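Local coordinates for protein vibralactone Cyclase (Boreostereum vibrans, PDB 6KD0) that probably catalyses the cyclization that forms the fused bicyclic beta-lactone of vibralactone, using an alpha/beta hydrolase fold, at residues 225-231 and 280-286; 146-150 and 185-189. All coordinates share one frame; numbering follows the deposited sequence.

Interaction 1: 225-231 and 280-286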
ATOM      1  N   ILE A 225     -21.541  -0.994  -2.865  1.00 36.56           N
ATOM      2  CA  ILE A 225     -20.451  -1.117  -3.830  1.00 37.50           C
ATOM      3  C   ILE A 225     -21.029  -0.622  -5.153  1.00 39.18           C
ATOM      4  O   ILE A 225     -21.627  -1.379  -5.923  1.00 44.75           O
ATOM      5  CB  ILE A 225     -19.895  -2.542  -3.919  1.00 35.55           C
ATOM      6  CG1 ILE A 225     -19.129  -3.008  -2.660  1.00 31.62           C
ATOM      7  CG2 ILE A 225     -18.887  -2.628  -5.058  1.00 32.88           C
ATOM      8  CD1 ILE A 225     -19.493  -2.431  -1.319  1.00 35.33           C
ATOM      9  N   LYS A 226     -20.879   0.677  -5.401  1.00 31.14           N
ATOM     10  CA  LYS A 226     -21.281   1.242  -6.682  1.00 33.74           C
ATOM     11  C   LYS A 226     -20.118   1.388  -7.652  1.00 30.09           C
ATOM     12  O   LYS A 226     -20.326   1.276  -8.863  1.00 25.61           O
ATOM     13  CB  LYS A 226     -21.953   2.606  -6.479  1.00 35.64           C
ATOM     14  CG  LYS A 226     -23.477   2.546  -6.472  1.00 40.98           C
ATOM     15  CD  LYS A 226     -24.021   2.319  -5.077  1.00 51.15           C
ATOM     16  CE  LYS A 226     -25.542   2.225  -5.093  1.00 55.15           C
ATOM     17  NZ  LYS A 226     -26.020   0.863  -5.465  1.00 59.71           N
ATOM     18  N   SER A 227     -18.901   1.609  -7.137  1.00 27.16           N
ATOM     19  CA  SER A 227     -17.759   1.943  -7.987  1.00 26.59           C
ATOM     20  C   SER A 227     -17.407   0.826  -8.961  1.00 27.53           C
ATOM     21  O   SER A 227     -16.892   1.106 -10.044  1.00 26.15           O
ATOM     22  CB  SER A 227     -16.545   2.286  -7.126  1.00 24.30           C
ATOM     23  OG  SER A 227     -16.208   1.186  -6.291  1.00 22.11           O
ATOM     24  N   MET A 228     -17.667  -0.438  -8.610  1.00 22.66           N
ATOM     25  CA  MET A 228     -17.219  -1.526  -9.480  1.00 24.50           C
ATOM     26  C   MET A 228     -17.903  -1.493 -10.844  1.00 29.29           C
ATOM     27  O   MET A 228     -17.279  -1.843 -11.858  1.00 27.21           O
ATOM     28  CB  MET A 228     -17.437  -2.884  -8.807  1.00 25.38           C
ATOM     29  CG  MET A 228     -16.669  -4.036  -9.467  1.00 35.21           C
ATOM     30  SD  MET A 228     -14.887  -4.013  -9.128  1.00 30.30           S
ATOM     31  CE  MET A 228     -14.901  -4.293  -7.369  1.00 32.05           C
ATOM     32  N   GLU A 229     -19.168  -1.073 -10.898  1.00 27.68           N
ATOM     33  CA  GLU A 229     -19.880  -0.905 -12.163  1.00 29.46           C
ATOM     34  C   GLU A 229     -19.739   0.513 -12.712  1.00 31.28           C
ATOM     35  O   GLU A 229     -19.492   0.700 -13.912  1.00 27.03           O
ATOM     36  CB  GLU A 229     -21.363  -1.238 -11.978  1.00 35.02           C
ATOM     37  CG  GLU A 229     -21.641  -2.688 -11.661  1.00 34.75           C
ATOM     38  CD  GLU A 229     -21.121  -3.626 -12.725  1.00 41.51           C
ATOM     39  OE1 GLU A 229     -21.237  -3.294 -13.928  1.00 40.81           O
ATOM     40  OE2 GLU A 229     -20.602  -4.700 -12.357  1.00 43.33           O
ATOM     41  N   GLU A 230     -19.895   1.515 -11.841  1.00 26.10           N
ATOM     42  CA  GLU A 230     -19.817   2.910 -12.272  1.00 30.96           C
ATOM     43  C   GLU A 230     -18.442   3.232 -12.849  1.00 29.94           C
ATOM     44  O   GLU A 230     -18.333   3.971 -13.835  1.00 32.05           O
ATOM     45  CB  GLU A 230     -20.163   3.843 -11.105  1.00 28.65           C
ATOM     46  CG  GLU A 230     -19.516   5.250 -11.157  1.00 36.17           C
ATOM     47  CD  GLU A 230     -19.330   5.890  -9.769  1.00 45.24           C
ATOM     48  OE1 GLU A 230     -18.634   6.937  -9.665  1.00 39.25           O
ATOM     49  OE2 GLU A 230     -19.881   5.344  -8.782  1.00 46.82           O
ATOM     50  N   CYS A 231     -17.379   2.665 -12.272  1.00 27.64           N
ATOM     51  CA  CYS A 231     -16.020   2.872 -12.753  1.00 23.58           C
ATOM     52  C   CYS A 231     -15.459   1.640 -13.458  1.00 28.07           C
ATOM     53  O   CYS A 231     -14.243   1.433 -13.475  1.00 26.82           O
ATOM     54  CB  CYS A 231     -15.114   3.272 -11.588  1.00 23.02           C
ATOM     55  SG  CYS A 231     -15.660   4.767 -10.740  1.00 28.77           S
ATOM     56  N   TRP A 280     -11.872   7.798  -9.090  1.00 21.12           N
ATOM     57  CA  TRP A 280     -12.251   7.195 -10.367  1.00 18.95           C
ATOM     58  C   TRP A 280     -11.648   5.797 -10.471  1.00 21.92           C
ATOM     59  O   TRP A 280     -10.709   5.554 -11.224  1.00 21.05           O
ATOM     60  CB  TRP A 280     -11.783   8.085 -11.513  1.00 23.40           C
ATOM     61  CG  TRP A 280     -12.372   7.783 -12.862  1.00 23.93           C
ATOM     62  CD1 TRP A 280     -13.263   6.794 -13.189  1.00 24.62           C
ATOM     63  CD2 TRP A 280     -12.091   8.486 -14.080  1.00 24.23           C
ATOM     64  NE1 TRP A 280     -13.558   6.849 -14.535  1.00 27.29           N
ATOM     65  CE2 TRP A 280     -12.848   7.878 -15.102  1.00 26.95           C
ATOM     66  CE3 TRP A 280     -11.262   9.566 -14.405  1.00 26.44           C
ATOM     67  CZ2 TRP A 280     -12.809   8.326 -16.427  1.00 24.05           C
ATOM     68  CZ3 TRP A 280     -11.226  10.007 -15.726  1.00 28.51           C
ATOM     69  CH2 TRP A 280     -11.995   9.387 -16.712  1.00 27.78           C
ATOM     70  N   ASP A 281     -12.225   4.864  -9.709  1.00 22.74           N
ATOM     71  CA  ASP A 281     -11.539   3.620  -9.378  1.00 21.12           C
ATOM     72  C   ASP A 281     -12.594   2.582  -9.017  1.00 21.73           C
ATOM     73  O   ASP A 281     -13.408   2.828  -8.116  1.00 22.02           O
ATOM     74  CB  ASP A 281     -10.560   3.886  -8.219  1.00 19.39           C
ATOM     75  CG  ASP A 281      -9.715   2.677  -7.825  1.00 19.67           C
ATOM     76  OD1 ASP A 281      -9.944   1.543  -8.311  1.00 21.90           O
ATOM     77  OD2 ASP A 281      -8.800   2.883  -7.002  1.00 23.34           O
ATOM     78  N   PRO A 282     -12.643   1.440  -9.716  1.00 19.55           N
ATOM     79  CA  PRO A 282     -13.625   0.397  -9.352  1.00 22.35           C
ATOM     80  C   PRO A 282     -13.457  -0.127  -7.936  1.00 22.47           C
ATOM     81  O   PRO A 282     -14.443  -0.564  -7.324  1.00 23.77           O
ATOM     82  CB  PRO A 282     -13.366  -0.707 -10.391  1.00 22.32           C
ATOM     83  CG  PRO A 282     -11.942  -0.484 -10.825  1.00 20.36           C
ATOM     84  CD  PRO A 282     -11.784   1.015 -10.837  1.00 19.40           C
ATOM     85  N   LEU A 283     -12.242  -0.091  -7.389  1.00 21.31           N
ATOM     86  CA  LEU A 283     -11.980  -0.536  -6.018  1.00 23.33           C
ATOM     87  C   LEU A 283     -12.318   0.517  -4.967  1.00 22.49           C
ATOM     88  O   LEU A 283     -12.059   0.291  -3.779  1.00 20.46           O
ATOM     89  CB  LEU A 283     -10.499  -0.918  -5.867  1.00 19.51           C
ATOM     90  CG  LEU A 283      -9.978  -2.113  -6.651  1.00 23.83           C
ATOM     91  CD1 LEU A 283      -8.504  -2.417  -6.278  1.00 24.69           C
ATOM     92  CD2 LEU A 283     -10.849  -3.338  -6.438  1.00 20.89           C
ATOM     93  N   ARG A 284     -12.866   1.669  -5.369  1.00 22.19           N
ATOM     94  CA  ARG A 284     -13.066   2.753  -4.414  1.00 19.20           C
ATOM     95  C   ARG A 284     -13.993   2.337  -3.278  1.00 19.75           C
ATOM     96  O   ARG A 284     -13.674   2.528  -2.098  1.00 20.98           O
ATOM     97  CB  ARG A 284     -13.619   3.990  -5.126  1.00 22.24           C
ATOM     98  CG  ARG A 284     -13.905   5.166  -4.192  1.00 25.36           C
ATOM     99  CD  ARG A 284     -14.798   6.214  -4.889  1.00 25.57           C
ATOM    100  NE  ARG A 284     -16.173   5.739  -5.058  1.00 25.82           N
ATOM    101  CZ  ARG A 284     -16.921   5.927  -6.143  1.00 29.65           C
ATOM    102  NH1 ARG A 284     -16.434   6.569  -7.199  1.00 26.48           N
ATOM    103  NH2 ARG A 284     -18.166   5.468  -6.173  1.00 27.69           N
ATOM    104  N   ASP A 285     -15.148   1.767  -3.614  1.00 22.62           N
ATOM    105  CA  ASP A 285     -16.184   1.607  -2.599  1.00 22.86           C
ATOM    106  C   ASP A 285     -15.880   0.477  -1.612  1.00 22.91           C
ATOM    107  O   ASP A 285     -16.232   0.597  -0.434  1.00 23.67           O
ATOM    108  CB  ASP A 285     -17.546   1.438  -3.269  1.00 20.44           C
ATOM    109  CG  ASP A 285     -18.090   2.760  -3.819  1.00 27.31           C
ATOM    110  OD1 ASP A 285     -17.607   3.839  -3.398  1.00 27.58           O
ATOM    111  OD2 ASP A 285     -18.971   2.727  -4.689  1.00 28.73           O
ATOM    112  N   GLU A 286     -15.206  -0.601  -2.026  1.00 21.37           N
ATOM    113  CA  GLU A 286     -14.840  -1.599  -1.020  1.00 21.91           C
ATOM    114  C   GLU A 286     -13.801  -1.049  -0.051  1.00 19.52           C
ATOM    115  O   GLU A 286     -13.780  -1.439   1.124  1.00 19.23           O
ATOM    116  CB  GLU A 286     -14.360  -2.894  -1.677  1.00 23.16           C
ATOM    117  CG  GLU A 286     -13.068  -2.794  -2.469  1.00 21.87           C
ATOM    118  CD  GLU A 286     -12.831  -4.055  -3.284  1.00 27.50           C
ATOM    119  OE1 GLU A 286     -11.943  -4.864  -2.920  1.00 23.28           O
ATOM    120  OE2 GLU A 286     -13.566  -4.252  -4.272  1.00 28.01           O
TER
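Pro-282, Cys-231 and Ser-227 carry the largest buried areas of this contact. The proline ring packs against the end of the short helix 227-230, its CD 3.6 Å from O of Cys-231, the residue that leaves it, and the Met-228 side chain crosses the ring at about a right angle, with SD 3.9 Å from Pro-282 CB. The small thiol of Cys-231 fits beside the backbone: SG lies 3.6 Å from Asp-281 N and meets the Trp-280 ring at its edge. Serine suits its place because one hydroxyl can both donate and accept: with OG of Ser-227 between the backbone N and the carbonyl carbon (chi1 59°), it donates to Pro-282 O at 2.7 Å and accepts from Asp-285 N at 2.9 Å. OD2 of Asp-285 accepts from Ser-227 N at 2.7 Å and from Lys-226 N at 2.9 Å. Arg-284 grips the same carboxylate side-on and reaches Glu-230, its NH2 3.1 Å from Glu-230 OE2, while Glu-230 OE1 also bonds Ser-12 OG. An asparagine in place of Asp-285 would probably leave Arg-284 with only Glu-230 as a charged mate in this contact. Asp-281 OD2 bonds His-311, consistent with a Ser-His-Asp triad. The contact joins the loop after strand 273-278 and the start of helix 284-296 to helix 227-230, with Met-228, Pro-282 and Leu-283 all resting on Val-242 of helix 239-249.

Interaction 2: 146-150 and 185-189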
ATOM      1  N   ALA A 146       0.834 -12.784   1.363  1.00 15.80           N
ATOM      2  CA  ALA A 146       0.508 -12.266   2.687  1.00 17.71           C
ATOM      3  C   ALA A 146       1.411 -12.865   3.760  1.00 20.39           C
ATOM      4  O   ALA A 146       1.878 -12.157   4.663  1.00 16.86           O
ATOM      5  CB  ALA A 146      -0.965 -12.530   2.996  1.00 17.51           C
ATOM      6  N   LYS A 147       1.669 -14.175   3.683  1.00 16.43           N
ATOM      7  CA  LYS A 147       2.552 -14.800   4.657  1.00 19.11           C
ATOM      8  C   LYS A 147       3.974 -14.256   4.548  1.00 19.80           C
ATOM      9  O   LYS A 147       4.633 -14.058   5.571  1.00 17.93           O
ATOM     10  CB  LYS A 147       2.520 -16.319   4.501  1.00 18.57           C
ATOM     11  CG  LYS A 147       1.222 -16.952   5.031  1.00 23.61           C
ATOM     12  CD  LYS A 147       1.321 -18.484   5.044  1.00 34.10           C
ATOM     13  CE  LYS A 147       0.010 -19.133   5.482  1.00 36.07           C
ATOM     14  NZ  LYS A 147      -0.492 -18.564   6.772  1.00 43.80           N
ATOM     15  N   ASP A 148       4.464 -13.992   3.322  1.00 19.14           N
ATOM     16  CA  ASP A 148       5.778 -13.358   3.167  1.00 17.44           C
ATOM     17  C   ASP A 148       5.796 -11.969   3.789  1.00 18.44           C
ATOM     18  O   ASP A 148       6.759 -11.596   4.468  1.00 17.24           O
ATOM     19  CB  ASP A 148       6.172 -13.242   1.694  1.00 18.46           C
ATOM     20  CG  ASP A 148       6.531 -14.591   1.055  1.00 20.63           C
ATOM     21  OD1 ASP A 148       6.573 -15.633   1.750  1.00 21.26           O
ATOM     22  OD2 ASP A 148       6.774 -14.589  -0.171  1.00 19.63           O
ATOM     23  N   VAL A 149       4.752 -11.180   3.543  1.00 16.79           N
ATOM     24  CA  VAL A 149       4.678  -9.842   4.131  1.00 16.16           C
ATOM     25  C   VAL A 149       4.728  -9.939   5.649  1.00 15.65           C
ATOM     26  O   VAL A 149       5.421  -9.159   6.328  1.00 17.18           O
ATOM     27  CB  VAL A 149       3.406  -9.128   3.640  1.00 16.29           C
ATOM     28  CG1 VAL A 149       3.153  -7.842   4.435  1.00 18.56           C
ATOM     29  CG2 VAL A 149       3.517  -8.821   2.122  1.00 17.01           C
ATOM     30  N   TYR A 150       4.039 -10.932   6.205  1.00 16.74           N
ATOM     31  CA  TYR A 150       4.010 -11.080   7.656  1.00 15.24           C
ATOM     32  C   TYR A 150       5.360 -11.529   8.193  1.00 18.54           C
ATOM     33  O   TYR A 150       5.816 -11.044   9.234  1.00 18.33           O
ATOM     34  CB  TYR A 150       2.927 -12.076   8.053  1.00 18.32           C
ATOM     35  CG  TYR A 150       2.587 -12.022   9.520  1.00 18.41           C
ATOM     36  CD1 TYR A 150       1.969 -10.901  10.062  1.00 17.92           C
ATOM     37  CD2 TYR A 150       2.849 -13.093  10.352  1.00 20.01           C
ATOM     38  CE1 TYR A 150       1.641 -10.856  11.400  1.00 18.02           C
ATOM     39  CE2 TYR A 150       2.522 -13.050  11.697  1.00 21.03           C
ATOM     40  CZ  TYR A 150       1.926 -11.938  12.207  1.00 19.75           C
ATOM     41  OH  TYR A 150       1.587 -11.910  13.542  1.00 21.31           O
ATOM     42  N   ILE A 185      -4.238  -7.358   5.994  1.00 17.12           N
ATOM     43  CA  ILE A 185      -4.169  -8.707   6.545  1.00 16.86           C
ATOM     44  C   ILE A 185      -3.136  -8.766   7.670  1.00 18.79           C
ATOM     45  O   ILE A 185      -3.427  -9.236   8.780  1.00 19.31           O
ATOM     46  CB  ILE A 185      -3.874  -9.731   5.433  1.00 16.59           C
ATOM     47  CG1 ILE A 185      -5.027  -9.728   4.430  1.00 16.65           C
ATOM     48  CG2 ILE A 185      -3.657 -11.111   6.048  1.00 18.48           C
ATOM     49  CD1 ILE A 185      -4.720 -10.334   3.097  1.00 18.41           C
ATOM     50  N   ALA A 186      -1.928  -8.254   7.407  1.00 17.73           N
ATOM     51  CA  ALA A 186      -0.848  -8.350   8.385  1.00 20.30           C
ATOM     52  C   ALA A 186      -1.207  -7.644   9.683  1.00 17.81           C
ATOM     53  O   ALA A 186      -0.836  -8.105  10.763  1.00 19.99           O
ATOM     54  CB  ALA A 186       0.452  -7.782   7.810  1.00 16.61           C
ATOM     55  N   ALA A 187      -1.901  -6.513   9.599  1.00 20.34           N
ATOM     56  CA  ALA A 187      -2.241  -5.766  10.812  1.00 18.20           C
ATOM     57  C   ALA A 187      -3.226  -6.538  11.691  1.00 20.26           C
ATOM     58  O   ALA A 187      -3.098  -6.540  12.931  1.00 20.74           O
ATOM     59  CB  ALA A 187      -2.802  -4.398  10.430  1.00 21.57           C
ATOM     60  N   HIS A 188      -4.200  -7.227  11.077  1.00 19.94           N
ATOM     61  CA  HIS A 188      -5.073  -8.076  11.901  1.00 19.16           C
ATOM     62  C   HIS A 188      -4.284  -9.206  12.561  1.00 20.64           C
ATOM     63  O   HIS A 188      -4.404  -9.457  13.781  1.00 20.25           O
ATOM     64  CB  HIS A 188      -6.204  -8.664  11.072  1.00 20.57           C
ATOM     65  CG  HIS A 188      -7.238  -7.665  10.679  1.00 20.35           C
ATOM     66  ND1 HIS A 188      -7.032  -6.749   9.671  1.00 17.94           N
ATOM     67  CD2 HIS A 188      -8.487  -7.437  11.152  1.00 20.01           C
ATOM     68  CE1 HIS A 188      -8.115  -6.007   9.529  1.00 18.06           C
ATOM     69  NE2 HIS A 188      -9.011  -6.400  10.420  1.00 21.05           N
ATOM     70  N   TRP A 189      -3.487  -9.917  11.752  1.00 17.46           N
ATOM     71  CA  TRP A 189      -2.661 -11.000  12.281  1.00 19.09           C
ATOM     72  C   TRP A 189      -1.787 -10.527  13.439  1.00 18.63           C
ATOM     73  O   TRP A 189      -1.679 -11.202  14.468  1.00 20.67           O
ATOM     74  CB  TRP A 189      -1.800 -11.586  11.170  1.00 19.07           C
ATOM     75  CG  TRP A 189      -2.555 -12.414  10.195  1.00 20.67           C
ATOM     76  CD1 TRP A 189      -3.833 -12.878  10.320  1.00 20.85           C
ATOM     77  CD2 TRP A 189      -2.064 -12.907   8.952  1.00 20.17           C
ATOM     78  NE1 TRP A 189      -4.174 -13.618   9.215  1.00 21.15           N
ATOM     79  CE2 TRP A 189      -3.097 -13.661   8.366  1.00 21.82           C
ATOM     80  CE3 TRP A 189      -0.844 -12.785   8.279  1.00 19.91           C
ATOM     81  CZ2 TRP A 189      -2.944 -14.308   7.139  1.00 20.84           C
ATOM     82  CZ3 TRP A 189      -0.696 -13.415   7.053  1.00 19.80           C
ATOM     83  CH2 TRP A 189      -1.743 -14.165   6.493  1.00 22.04           C
TER
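Tyr-150 and Trp-189 form a T-shaped pair between two helices of the alpha/beta hydrolase fold, 144-158 and 178-192, the latter following what appears to be the nucleophile elbow. Trp-189 turns the edge of its six-membered ring to the tyrosine face, with the planes 85° apart and the centroids 5.4 Å apart. The indole comes in with CE3 leading, 3.7 Å from Tyr-150 CG. Tyr-150 CG is anti to the backbone N (chi1 -165°), which swings the ring across to the second helix, where CE1 lies 3.5 Å from Trp-189 CB. Wide rings suit this place, since the axes of the two short segments pass 9.8 Å apart at a crossing angle of -58° and large side chains can span the gap. Where the helices come closer, small residues serve: Ala-186 CB touches Tyr-150 CD1 and Val-149 CG1. Ile-185 CG2 covers one face of the indole near its rim. The phenol's polar end has its own partner in Asp-193, just past the end of helix 178-192. At its far edge the indole reaches the other helix, CZ3 standing 3.7 Å from Ala-146 O and CH2 3.9 Å from Ala-146 CB.

In the fold
The two contacts share no helix or strand and do not touch, their nearest atoms being about 11 Å apart, yet both belong to the one alpha/beta hydrolase fold. Interaction 1 lies further from the centre of the chain but is the more buried, whereas interaction 2 is only partly buried. Their chemistry differs accordingly: 225-231 and 280-286 pair loops and helix starts, whose backbone N-H and C=O groups are met by side-chain hydrogen bonds, beside a salt-bridge network of charged side chains, while 146-150 and 185-189 lie within continuous helices and meet by aromatic and aliphatic surfaces without a hydrogen bond. Interaction 1 holds the probable triad acid; interaction 2 packs the helix that follows the probable nucleophile.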